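Local coordinates for protein peptidase S15/CocE/NonD (Thaumarchaeota archaeon SCGC AB-539-E09, PDB 4PF1) that acts as an aminopeptidase, probably a serine peptidase that uses its alpha/beta-hydrolase domain to release residues from the N-terminal end of peptides, at residues Phe30-Arg35 and Ser84-Gln89; Glu72-Arg77 and Ser161-Thr166; Leu492-Ser497 and Ala501-Lys506; Arg536-Phe541 and Leu553-Pro558. All coordinates share one frame; numbering follows the deposited sequence.

Contact 1 of 4, residues Phe30-Arg35 and Ser84-Gln89; sequences FDYTRR and SMVVPQ
The aromatic ring of Tyr32 is overlapped on one face by CG2 of Val86, which comes to 4.0 Å from Tyr32 CZ. The two side chains approach head-on, and the other branch of the valine reaches past the ring, with Val86 CG1 3.4 Å from Tyr32 OH. Tyr32 starts one of the two edge strands of the large mixed sheet, and Val86 lies in the short helix 83-86. With CG wedged between its backbone N and carbonyl carbon (chi1 70°), the phenol swings toward the helix. Arg34, two residues along the strand, lies beside it, and Val86 CB sits at the edge of the guanidinium, 4.0 Å from Arg34 NH2. That same NH2 makes a weak, nearly straight bond (165°) to Tyr32 OH over 3.5 Å. Both groups have stronger partners beyond this contact: the hydroxyl bonds to Ser80 O and Arg34 NH2 to Thr75 O. Beside this, at Asp31, one water spans the gap, donating to Asp31 OD2 at 2.6 Å and accepting from Ser84 N at 3.2 Å. A phenylalanine in place of Tyr32 would probably leave Ser80 O without its hydroxyl partner and take from Arg34 NH2 its weak second bond. The chemistry is therefore mixed: a small apolar knob meets the rim of a polar cluster, whose phenol and guanidinium are held mainly by main-chain carbonyls.

Contact 2 of 4, residues Glu72-Arg77 and Ser161-Thr166; sequences ERRTLR and SYEGYT
Arg74 and Glu163 alone carry this contact: their chains come from opposite directions and join in a two-pronged salt bridge, the guanidinium presenting its NE/NH2 side. Arg74 NE donates to Glu163 OE2 at 2.8 Å, and Arg74 NH2 donates to Glu163 OE1 at 3.0 Å. Each oxygen offers its syn lone pair, and each takes one nitrogen. The guanidinium and carboxylate are nearly coplanar, 21° apart, although both acceptors lie somewhat tilted from the arginine plane. Glu163 stretches out straight beyond CG (chi2 172°), whereas Arg74 bends at chi2 and chi3 to present its NE side.

Around this tight pair the contact is loose. The backbones stay well apart, with 11.4 Å between the CA atoms of Arg74 and Glu163, and only the two side chains bridge the space. The glutamate end is the buried one, and its OE2 also takes a bond from Thr67 OG1. The arginine end is partly exposed, resting against Pro88 and Tyr103.

Glu163 belongs to the first turn of helix 162-169, which follows Ser161 at a sharp nucleophile elbow, where phi is positive (61°). Ser161 OG bonds to His328 NE2, consistent with a Ser-His-Asp catalytic triad completed by Asp295, and a glycerol also sits on the serine. The salt bridge thus joins helix 71-74 to the helix that follows the probable nucleophile, and the guanidinium would probably stabilise the negative charge of the buried carboxylate.

Contact 3 of 4, residues Leu492-Ser497 and Ala501-Lys506; sequences LFASTS and ADWVVK
The indole of Trp503 lies with one face under the methyl of Ala494, a CH-pi contact in which Ala494 CB stands 3.9 Å from the centroid of the six-membered ring and only 17° off its normal. Ser495 O comes instead to the edge, close to the ring plane and 3.9 Å from Trp503 CH2. Leu492 and Thr496 approach obliquely: Leu492 CD2 packs 3.8 Å from Trp503 CG near the root of the indole, and Thr496 CB lies 4.3 Å from Trp503 CZ2. Leu492 crosses the tryptophan at about a right angle. On the side of the ring that carries Ala494, the phenol ring of Tyr555 also meets the indole. Trp503 turns its CG opposite the carbonyl carbon (chi1 -58°), which lays the ring across the alternate residues of strand 489-496. Near the turn, Thr496 CG2 and Ala501 CB close the gap at 4.3 Å, while Thr496 OG1 is bound by Gln608. Shrinking Trp503 to an alanine would probably open a gap beneath Ala494 and leave Leu492 without its apolar partner. No hydrogen bond joins the segments, and the strand axes pass 10.2 Å apart. The two strands belong to different sheets, so this short connection is a beta-arch whose side chains fill the core of a beta-sandwich, consistent with the galactose-binding-like fold expected of the C-terminal domain.

Contact 4 of 4, residues Arg536-Phe541 and Leu553-Pro558; sequences RYREDF and LEYRIP
Leu553 opens a short strand of the C-terminal beta-sandwich by packing its side chain on the flat of the Arg538 guanidinium. Leu553 CD2 sits 3.7 Å above that plane, toward its rim, and Leu553 CB touches Arg538 CD at 3.8 Å. Arg538 comes from the loop that leads out of strand 525-534, in one sheet, toward strand 553-558, in the other. The same loop reaches the catalytic part of the chain, where the ring of Tyr537 meets Trp191 edge-to-face.

At Glu554 the main chain takes over. Arg538 NH1 donates to Glu554 O at 2.8 Å (154° at the hydrogen), in the carbonyl plane and on a lone pair, and the acceptor lies within the guanidinium plane. Leu553 and Tyr555 bond through their backbones to strand 489-496; the carbonyl of Glu554, between them, takes the arginine instead. The Glu554 carboxylate is no ion-pair partner, with OE1 6.3 Å from Arg538 NH1.

Tyr555 comes next and turns a ring face to the aliphatic part of the arginine, in a CH-pi contact that puts Arg538 CD 3.9 Å from the ring centroid. The guanidinium itself does not stack: its plane stands 76° from the ring. A bend at chi3 turns it toward Leu553; Arg538 NH2 also forms a salt bridge with its sequence neighbour, at Glu539 OE2, 3.4 Å away.

Overall arrangement
From the N terminus, contact 1 brings an edge strand of the central sheet back to helix 83-86, closing a loop of 48 residues. Contact 2 starts within that loop and ends beyond it, at helix 162-169, so the two cross; they touch through Val86 O with Arg77 N. Together they tie the sheet edge to the helix after the probable nucleophile. Contacts 3 and 4 follow in series in the C-terminal domain. Contact 3 closes a short turn between sheets and contact 4 a longer loop, and strand 489-496 of contact 3 lies next to strand 553-558 of contact 4 in the same sheet. Contacts 2 and 4 have centres about 36 Å apart.

Contact 1 of 4, residues Phe30-Arg35 and Ser84-Gln89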
# COMPACT_ATOMS: atom_id res chain seq x y z
N PHE A 30 15.08 -14.87 -30.42
CA PHE A 30 13.85 -15.23 -29.70
C PHE A 30 13.76 -16.76 -29.60
O PHE A 30 14.27 -17.46 -30.47
CB PHE A 30 12.60 -14.66 -30.41
CG PHE A 30 12.33 -13.17 -30.30
CD1 PHE A 30 13.37 -12.25 -30.20
CD2 PHE A 30 11.03 -12.67 -30.39
CE1 PHE A 30 13.12 -10.88 -30.13
CE2 PHE A 30 10.78 -11.30 -30.33
CZ PHE A 30 11.83 -10.41 -30.20
N ASP A 31 13.11 -17.28 -28.55
CA ASP A 31 12.96 -18.73 -28.41
C ASP A 31 11.70 -19.24 -29.15
O ASP A 31 11.28 -20.38 -28.95
CB ASP A 31 12.96 -19.15 -26.92
CG ASP A 31 11.74 -18.74 -26.10
OD1 ASP A 31 10.87 -18.03 -26.65
OD2 ASP A 31 11.66 -19.13 -24.93
N TYR A 32 11.11 -18.38 -30.00
CA TYR A 32 9.90 -18.68 -30.77
C TYR A 32 9.87 -17.90 -32.08
O TYR A 32 10.49 -16.84 -32.18
CB TYR A 32 8.63 -18.37 -29.93
CG TYR A 32 8.38 -16.89 -29.71
CD1 TYR A 32 9.05 -16.19 -28.70
CD2 TYR A 32 7.48 -16.18 -30.50
CE1 TYR A 32 8.84 -14.83 -28.50
CE2 TYR A 32 7.26 -14.82 -30.30
CZ TYR A 32 7.93 -14.15 -29.30
OH TYR A 32 7.71 -12.80 -29.09
N THR A 33 9.10 -18.39 -33.07
CA THR A 33 8.91 -17.71 -34.35
C THR A 33 7.46 -17.23 -34.43
O THR A 33 6.54 -17.96 -34.04
CB THR A 33 9.31 -18.63 -35.52
OG1 THR A 33 10.69 -18.97 -35.38
CG2 THR A 33 9.09 -17.98 -36.88
N ARG A 34 7.25 -16.00 -34.90
CA ARG A 34 5.93 -15.40 -35.02
C ARG A 34 5.51 -15.33 -36.49
O ARG A 34 6.10 -14.58 -37.27
CB ARG A 34 5.93 -14.00 -34.37
CG ARG A 34 4.55 -13.34 -34.27
CD ARG A 34 4.65 -11.95 -33.67
NE ARG A 34 4.97 -11.99 -32.24
CZ ARG A 34 4.06 -11.99 -31.27
NH1 ARG A 34 2.77 -11.93 -31.57
NH2 ARG A 34 4.44 -12.04 -30.00
N ARG A 35 4.51 -16.15 -36.87
CA ARG A 35 3.97 -16.19 -38.23
C ARG A 35 2.62 -15.48 -38.29
O ARG A 35 1.69 -15.87 -37.59
CB ARG A 35 3.84 -17.63 -38.73
CG ARG A 35 5.03 -18.11 -39.54
CD ARG A 35 4.77 -19.47 -40.18
NE ARG A 35 3.88 -19.37 -41.34
CZ ARG A 35 3.69 -20.35 -42.22
NH1 ARG A 35 4.34 -21.50 -42.09
NH2 ARG A 35 2.86 -20.18 -43.24
N SER A 84 7.11 -17.70 -23.18
CA SER A 84 6.44 -17.76 -21.88
C SER A 84 5.87 -16.40 -21.44
O SER A 84 4.91 -16.36 -20.67
CB SER A 84 7.41 -18.26 -20.82
OG SER A 84 8.56 -17.42 -20.74
N MET A 85 6.47 -15.29 -21.93
CA MET A 85 6.10 -13.92 -21.53
C MET A 85 5.11 -13.22 -22.48
O MET A 85 4.49 -12.24 -22.07
CB MET A 85 7.37 -13.06 -21.40
CG MET A 85 8.33 -13.52 -20.32
SD MET A 85 7.72 -13.21 -18.65
CE MET A 85 7.87 -11.41 -18.56
N VAL A 86 4.99 -13.69 -23.74
CA VAL A 86 4.11 -13.04 -24.73
C VAL A 86 2.67 -13.59 -24.70
O VAL A 86 1.74 -12.87 -25.07
CB VAL A 86 4.69 -13.09 -26.18
CG1 VAL A 86 5.92 -12.20 -26.31
CG2 VAL A 86 4.99 -14.52 -26.63
N VAL A 87 2.49 -14.84 -24.29
CA VAL A 87 1.18 -15.50 -24.30
C VAL A 87 0.34 -15.15 -23.06
O VAL A 87 0.90 -14.93 -21.98
CB VAL A 87 1.32 -17.04 -24.45
CG1 VAL A 87 1.88 -17.41 -25.82
CG2 VAL A 87 2.17 -17.65 -23.33
N PRO A 88 -1.02 -15.19 -23.15
CA PRO A 88 -1.84 -15.01 -21.94
C PRO A 88 -1.54 -16.11 -20.93
O PRO A 88 -1.10 -17.20 -21.32
CB PRO A 88 -3.28 -15.11 -22.47
CG PRO A 88 -3.17 -14.84 -23.94
CD PRO A 88 -1.87 -15.46 -24.33
N GLN A 89 -1.73 -15.83 -19.62
CA GLN A 89 -1.46 -16.79 -18.54
C GLN A 89 -2.20 -18.12 -18.75
O GLN A 89 -1.71 -19.16 -18.31
CB GLN A 89 -1.83 -16.19 -17.17
CG GLN A 89 -0.82 -15.14 -16.69
CD GLN A 89 -1.45 -14.13 -15.76
OE1 GLN A 89 -2.24 -13.27 -16.18
NE2 GLN A 89 -1.09 -14.18 -14.49
O HOH W 1 9.69 -19.64 -23.31

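Contact 2 of 4, residues Glu72-Arg77 and Ser161-Thr166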
# COMPACT_ATOMS: atom_id res chain seq x y z
N GLU A 72 -3.15 -9.77 -32.10
CA GLU A 72 -1.79 -9.23 -32.08
C GLU A 72 -1.43 -8.67 -30.69
O GLU A 72 -0.25 -8.65 -30.33
CB GLU A 72 -1.60 -8.17 -33.17
CG GLU A 72 -1.05 -8.75 -34.47
CD GLU A 72 -1.18 -7.89 -35.71
OE1 GLU A 72 -0.53 -6.82 -35.77
OE2 GLU A 72 -1.87 -8.32 -36.66
N ARG A 73 -2.44 -8.25 -29.89
CA ARG A 73 -2.21 -7.76 -28.53
C ARG A 73 -2.32 -8.91 -27.52
O ARG A 73 -1.54 -8.95 -26.58
CB ARG A 73 -3.17 -6.62 -28.17
CG ARG A 73 -2.67 -5.78 -26.99
CD ARG A 73 -3.60 -4.64 -26.62
NE ARG A 73 -4.84 -5.13 -26.00
CZ ARG A 73 -6.06 -4.88 -26.47
NH1 ARG A 73 -6.21 -4.15 -27.57
NH2 ARG A 73 -7.13 -5.36 -25.85
N ARG A 74 -3.25 -9.87 -27.75
CA ARG A 74 -3.40 -11.06 -26.88
C ARG A 74 -2.10 -11.89 -26.87
O ARG A 74 -1.72 -12.43 -25.83
CB ARG A 74 -4.58 -11.95 -27.33
CG ARG A 74 -5.96 -11.26 -27.35
CD ARG A 74 -6.64 -11.20 -25.99
NE ARG A 74 -6.99 -12.53 -25.49
CZ ARG A 74 -6.50 -13.06 -24.38
NH1 ARG A 74 -5.65 -12.37 -23.62
NH2 ARG A 74 -6.86 -14.28 -24.00
N THR A 75 -1.39 -11.94 -28.03
CA THR A 75 -0.13 -12.66 -28.21
C THR A 75 1.09 -11.78 -27.86
O THR A 75 2.22 -12.08 -28.28
CB THR A 75 -0.00 -13.19 -29.64
OG1 THR A 75 -0.22 -12.13 -30.56
CG2 THR A 75 -0.93 -14.35 -29.91
N LEU A 76 0.87 -10.72 -27.06
CA LEU A 76 1.94 -9.83 -26.61
C LEU A 76 1.63 -9.30 -25.20
O LEU A 76 1.61 -8.09 -24.97
CB LEU A 76 2.17 -8.67 -27.61
CG LEU A 76 3.55 -8.01 -27.56
CD1 LEU A 76 4.62 -8.88 -28.24
CD2 LEU A 76 3.52 -6.62 -28.15
N ARG A 77 1.41 -10.24 -24.23
CA ARG A 77 1.17 -9.92 -22.81
C ARG A 77 2.27 -8.96 -22.33
O ARG A 77 1.97 -7.92 -21.74
CB ARG A 77 1.16 -11.21 -21.97
CG ARG A 77 0.50 -11.05 -20.61
CD ARG A 77 0.87 -12.18 -19.66
NE ARG A 77 0.74 -11.76 -18.27
CZ ARG A 77 1.36 -12.34 -17.25
NH1 ARG A 77 2.15 -13.39 -17.45
NH2 ARG A 77 1.19 -11.88 -16.01
N SER A 161 -14.82 -16.68 -21.81
CA SER A 161 -15.84 -15.66 -22.14
C SER A 161 -16.23 -15.75 -23.64
O SER A 161 -16.74 -16.79 -24.06
CB SER A 161 -15.34 -14.27 -21.77
OG SER A 161 -16.41 -13.36 -21.61
N TYR A 162 -15.98 -14.67 -24.43
CA TYR A 162 -16.24 -14.66 -25.88
C TYR A 162 -15.36 -15.70 -26.57
O TYR A 162 -15.82 -16.39 -27.49
CB TYR A 162 -15.97 -13.26 -26.46
CG TYR A 162 -16.71 -12.94 -27.75
CD1 TYR A 162 -16.38 -13.59 -28.95
CD2 TYR A 162 -17.65 -11.92 -27.81
CE1 TYR A 162 -17.01 -13.26 -30.15
CE2 TYR A 162 -18.29 -11.59 -29.01
CZ TYR A 162 -17.95 -12.25 -30.17
OH TYR A 162 -18.57 -11.92 -31.36
N GLU A 163 -14.11 -15.86 -26.09
CA GLU A 163 -13.17 -16.86 -26.60
C GLU A 163 -13.65 -18.27 -26.21
O GLU A 163 -13.28 -19.24 -26.87
CB GLU A 163 -11.75 -16.60 -26.09
CG GLU A 163 -11.17 -15.29 -26.59
CD GLU A 163 -9.85 -14.86 -25.97
OE1 GLU A 163 -9.30 -15.61 -25.13
OE2 GLU A 163 -9.35 -13.77 -26.33
N GLY A 164 -14.47 -18.36 -25.17
CA GLY A 164 -15.10 -19.59 -24.73
C GLY A 164 -16.27 -19.93 -25.63
O GLY A 164 -16.50 -21.10 -25.94
N TYR A 165 -17.00 -18.89 -26.07
CA TYR A 165 -18.12 -19.00 -27.01
C TYR A 165 -17.60 -19.50 -28.36
O TYR A 165 -18.20 -20.40 -28.95
CB TYR A 165 -18.85 -17.64 -27.15
CG TYR A 165 -19.78 -17.54 -28.34
CD1 TYR A 165 -21.10 -17.98 -28.26
CD2 TYR A 165 -19.36 -16.97 -29.54
CE1 TYR A 165 -21.96 -17.88 -29.35
CE2 TYR A 165 -20.21 -16.88 -30.64
CZ TYR A 165 -21.52 -17.33 -30.54
OH TYR A 165 -22.38 -17.22 -31.60
N THR A 166 -16.46 -18.94 -28.83
CA THR A 166 -15.86 -19.36 -30.11
C THR A 166 -15.33 -20.79 -30.00
O THR A 166 -15.41 -21.53 -30.98
CB THR A 166 -14.78 -18.39 -30.59
OG1 THR A 166 -13.72 -18.34 -29.64
CG2 THR A 166 -15.33 -16.99 -30.86

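Contact 3 of 4, residues Leu492-Ser497 and Ala501-Lys506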
# COMPACT_ATOMS: atom_id res chain seq x y z
N LEU A 492 -39.93 -17.43 -3.82
CA LEU A 492 -40.34 -16.16 -3.25
C LEU A 492 -41.82 -15.88 -3.48
O LEU A 492 -42.28 -15.85 -4.62
CB LEU A 492 -39.48 -15.02 -3.85
CG LEU A 492 -39.81 -13.60 -3.38
CD1 LEU A 492 -39.21 -13.32 -2.00
CD2 LEU A 492 -39.33 -12.58 -4.39
N PHE A 493 -42.55 -15.65 -2.39
CA PHE A 493 -43.95 -15.23 -2.41
C PHE A 493 -43.97 -13.77 -2.03
O PHE A 493 -43.69 -13.42 -0.88
CB PHE A 493 -44.81 -16.09 -1.46
CG PHE A 493 -45.00 -17.52 -1.91
CD1 PHE A 493 -46.06 -17.88 -2.73
CD2 PHE A 493 -44.13 -18.52 -1.48
CE1 PHE A 493 -46.25 -19.21 -3.12
CE2 PHE A 493 -44.30 -19.84 -1.89
CZ PHE A 493 -45.37 -20.18 -2.70
N ALA A 494 -44.18 -12.89 -3.02
CA ALA A 494 -44.11 -11.46 -2.78
C ALA A 494 -45.23 -10.67 -3.45
O ALA A 494 -45.73 -11.06 -4.51
CB ALA A 494 -42.76 -10.93 -3.24
N SER A 495 -45.61 -9.55 -2.82
CA SER A 495 -46.61 -8.63 -3.35
C SER A 495 -46.01 -7.24 -3.48
O SER A 495 -45.14 -6.86 -2.69
CB SER A 495 -47.85 -8.60 -2.47
OG SER A 495 -47.60 -7.97 -1.22
N THR A 496 -46.46 -6.48 -4.48
CA THR A 496 -46.04 -5.10 -4.70
C THR A 496 -47.26 -4.22 -4.92
O THR A 496 -48.25 -4.69 -5.50
CB THR A 496 -45.03 -4.99 -5.88
OG1 THR A 496 -44.73 -3.60 -6.11
CG2 THR A 496 -45.55 -5.61 -7.18
N SER A 497 -47.20 -2.95 -4.49
CA SER A 497 -48.30 -2.01 -4.73
C SER A 497 -48.25 -1.48 -6.18
O SER A 497 -49.18 -0.81 -6.62
CB SER A 497 -48.26 -0.87 -3.72
OG SER A 497 -47.04 -0.16 -3.76
N ALA A 501 -41.87 -5.07 -10.95
CA ALA A 501 -40.88 -5.11 -9.87
C ALA A 501 -39.71 -5.99 -10.20
O ALA A 501 -39.86 -6.99 -10.89
CB ALA A 501 -41.53 -5.62 -8.58
N ASP A 502 -38.54 -5.65 -9.65
CA ASP A 502 -37.33 -6.46 -9.71
C ASP A 502 -37.13 -7.07 -8.34
O ASP A 502 -37.40 -6.41 -7.34
CB ASP A 502 -36.10 -5.61 -10.09
CG ASP A 502 -35.92 -5.37 -11.57
OD1 ASP A 502 -36.64 -6.01 -12.36
OD2 ASP A 502 -35.07 -4.53 -11.93
N TRP A 503 -36.73 -8.34 -8.28
CA TRP A 503 -36.50 -8.99 -6.99
C TRP A 503 -35.09 -9.56 -6.95
O TRP A 503 -34.75 -10.45 -7.73
CB TRP A 503 -37.56 -10.08 -6.71
CG TRP A 503 -38.98 -9.57 -6.73
CD1 TRP A 503 -39.87 -9.68 -7.75
CD2 TRP A 503 -39.66 -8.87 -5.68
NE1 TRP A 503 -41.07 -9.10 -7.40
CE2 TRP A 503 -40.97 -8.59 -6.14
CE3 TRP A 503 -39.29 -8.46 -4.38
CZ2 TRP A 503 -41.91 -7.92 -5.34
CZ3 TRP A 503 -40.23 -7.80 -3.60
CH2 TRP A 503 -41.52 -7.53 -4.08
N VAL A 504 -34.26 -8.99 -6.07
CA VAL A 504 -32.87 -9.41 -5.86
C VAL A 504 -32.83 -10.33 -4.64
O VAL A 504 -33.29 -9.94 -3.57
CB VAL A 504 -31.91 -8.19 -5.68
CG1 VAL A 504 -30.47 -8.64 -5.48
CG2 VAL A 504 -32.02 -7.22 -6.85
N VAL A 505 -32.30 -11.54 -4.80
CA VAL A 505 -32.16 -12.49 -3.70
C VAL A 505 -30.68 -12.78 -3.50
O VAL A 505 -30.00 -13.16 -4.45
CB VAL A 505 -32.99 -13.80 -3.91
CG1 VAL A 505 -32.80 -14.77 -2.74
CG2 VAL A 505 -34.48 -13.49 -4.10
N LYS A 506 -30.17 -12.57 -2.27
CA LYS A 506 -28.76 -12.82 -1.95
C LYS A 506 -28.61 -13.87 -0.86
O LYS A 506 -29.30 -13.80 0.17
CB LYS A 506 -28.06 -11.54 -1.47
CG LYS A 506 -28.26 -10.30 -2.31
CD LYS A 506 -27.49 -9.17 -1.66
CE LYS A 506 -27.98 -7.82 -2.08
NZ LYS A 506 -27.57 -6.77 -1.12

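Contact 4 of 4, residues Arg536-Phe541 and Leu553-Pro558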
# COMPACT_ATOMS: atom_id res chain seq x y z
N ARG A 536 -41.79 -8.71 -14.56
CA ARG A 536 -42.67 -8.71 -15.74
C ARG A 536 -42.61 -10.07 -16.50
O ARG A 536 -43.51 -10.36 -17.29
CB ARG A 536 -42.32 -7.54 -16.68
CG ARG A 536 -40.96 -7.68 -17.37
CD ARG A 536 -40.37 -6.36 -17.82
NE ARG A 536 -40.90 -5.92 -19.11
CZ ARG A 536 -41.76 -4.92 -19.27
NH1 ARG A 536 -42.18 -4.58 -20.47
NH2 ARG A 536 -42.20 -4.24 -18.21
N TYR A 537 -41.56 -10.90 -16.23
CA TYR A 537 -41.39 -12.21 -16.88
C TYR A 537 -41.71 -13.37 -15.91
O TYR A 537 -41.21 -14.49 -16.10
CB TYR A 537 -39.95 -12.34 -17.45
CG TYR A 537 -39.52 -11.17 -18.30
CD1 TYR A 537 -40.13 -10.91 -19.53
CD2 TYR A 537 -38.51 -10.31 -17.88
CE1 TYR A 537 -39.76 -9.81 -20.30
CE2 TYR A 537 -38.13 -9.21 -18.65
CZ TYR A 537 -38.75 -8.97 -19.86
OH TYR A 537 -38.38 -7.88 -20.62
N ARG A 538 -42.57 -13.12 -14.90
CA ARG A 538 -42.97 -14.10 -13.88
C ARG A 538 -43.67 -15.35 -14.46
O ARG A 538 -43.46 -16.45 -13.95
CB ARG A 538 -43.89 -13.45 -12.84
CG ARG A 538 -44.12 -14.30 -11.59
CD ARG A 538 -45.21 -13.73 -10.69
NE ARG A 538 -46.56 -14.02 -11.20
CZ ARG A 538 -47.22 -15.15 -10.97
NH1 ARG A 538 -46.66 -16.12 -10.27
NH2 ARG A 538 -48.44 -15.32 -11.46
N GLU A 539 -44.52 -15.17 -15.47
CA GLU A 539 -45.29 -16.28 -16.03
C GLU A 539 -44.78 -16.72 -17.39
O GLU A 539 -45.06 -17.85 -17.80
CB GLU A 539 -46.77 -15.90 -16.10
CG GLU A 539 -47.40 -15.74 -14.73
CD GLU A 539 -48.86 -15.34 -14.74
OE1 GLU A 539 -49.72 -16.23 -14.91
OE2 GLU A 539 -49.14 -14.13 -14.55
N ASP A 540 -44.03 -15.86 -18.08
CA ASP A 540 -43.45 -16.16 -19.39
C ASP A 540 -42.23 -15.29 -19.62
O ASP A 540 -42.33 -14.06 -19.59
CB ASP A 540 -44.49 -15.94 -20.51
CG ASP A 540 -44.18 -16.64 -21.83
OD1 ASP A 540 -43.00 -17.02 -22.04
OD2 ASP A 540 -45.10 -16.78 -22.66
N PHE A 541 -41.06 -15.93 -19.83
CA PHE A 541 -39.82 -15.20 -20.10
C PHE A 541 -39.89 -14.47 -21.46
O PHE A 541 -39.32 -13.39 -21.60
CB PHE A 541 -38.60 -16.15 -20.05
CG PHE A 541 -38.08 -16.47 -18.66
CD1 PHE A 541 -37.68 -15.45 -17.79
CD2 PHE A 541 -37.91 -17.78 -18.24
CE1 PHE A 541 -37.15 -15.74 -16.53
CE2 PHE A 541 -37.40 -18.08 -16.97
CZ PHE A 541 -37.02 -17.05 -16.12
N LEU A 553 -47.77 -12.95 -5.20
CA LEU A 553 -47.40 -13.78 -6.36
C LEU A 553 -46.15 -14.61 -6.09
O LEU A 553 -45.24 -14.17 -5.38
CB LEU A 553 -47.20 -12.90 -7.61
CG LEU A 553 -48.40 -12.05 -8.05
CD1 LEU A 553 -47.96 -10.95 -8.98
CD2 LEU A 553 -49.48 -12.91 -8.69
N GLU A 554 -46.11 -15.82 -6.69
CA GLU A 554 -45.00 -16.76 -6.54
C GLU A 554 -43.96 -16.55 -7.64
O GLU A 554 -44.31 -16.46 -8.82
CB GLU A 554 -45.52 -18.21 -6.56
CG GLU A 554 -44.47 -19.25 -6.21
CD GLU A 554 -44.93 -20.69 -6.21
OE1 GLU A 554 -46.16 -20.94 -6.30
OE2 GLU A 554 -44.06 -21.58 -6.12
N TYR A 555 -42.68 -16.51 -7.24
CA TYR A 555 -41.52 -16.36 -8.12
C TYR A 555 -40.55 -17.52 -7.92
O TYR A 555 -40.32 -17.93 -6.78
CB TYR A 555 -40.78 -15.03 -7.85
CG TYR A 555 -41.62 -13.80 -8.07
CD1 TYR A 555 -42.45 -13.31 -7.07
CD2 TYR A 555 -41.56 -13.10 -9.27
CE1 TYR A 555 -43.23 -12.17 -7.27
CE2 TYR A 555 -42.32 -11.95 -9.48
CZ TYR A 555 -43.17 -11.50 -8.48
OH TYR A 555 -43.92 -10.37 -8.67
N ARG A 556 -40.00 -18.05 -9.01
CA ARG A 556 -38.98 -19.09 -8.95
C ARG A 556 -37.68 -18.47 -9.41
O ARG A 556 -37.58 -18.08 -10.58
CB ARG A 556 -39.37 -20.31 -9.79
CG ARG A 556 -38.72 -21.61 -9.32
CD ARG A 556 -38.90 -22.74 -10.31
NE ARG A 556 -37.68 -22.97 -11.10
CZ ARG A 556 -36.82 -23.95 -10.87
NH1 ARG A 556 -37.03 -24.82 -9.89
NH2 ARG A 556 -35.74 -24.08 -11.63
N ILE A 557 -36.74 -18.25 -8.49
CA ILE A 557 -35.48 -17.58 -8.82
C ILE A 557 -34.29 -18.53 -8.56
O ILE A 557 -33.79 -18.61 -7.43
CB ILE A 557 -35.31 -16.21 -8.07
CG1 ILE A 557 -36.59 -15.34 -8.17
CG2 ILE A 557 -34.09 -15.45 -8.60
CD1 ILE A 557 -36.73 -14.29 -7.06
N PRO A 558 -33.82 -19.26 -9.61
CA PRO A 558 -32.63 -20.10 -9.43
C PRO A 558 -31.41 -19.20 -9.21
O PRO A 558 -31.31 -18.15 -9.84
CB PRO A 558 -32.53 -20.89 -10.75
CG PRO A 558 -33.81 -20.59 -11.51
CD PRO A 558 -34.28 -19.26 -11.01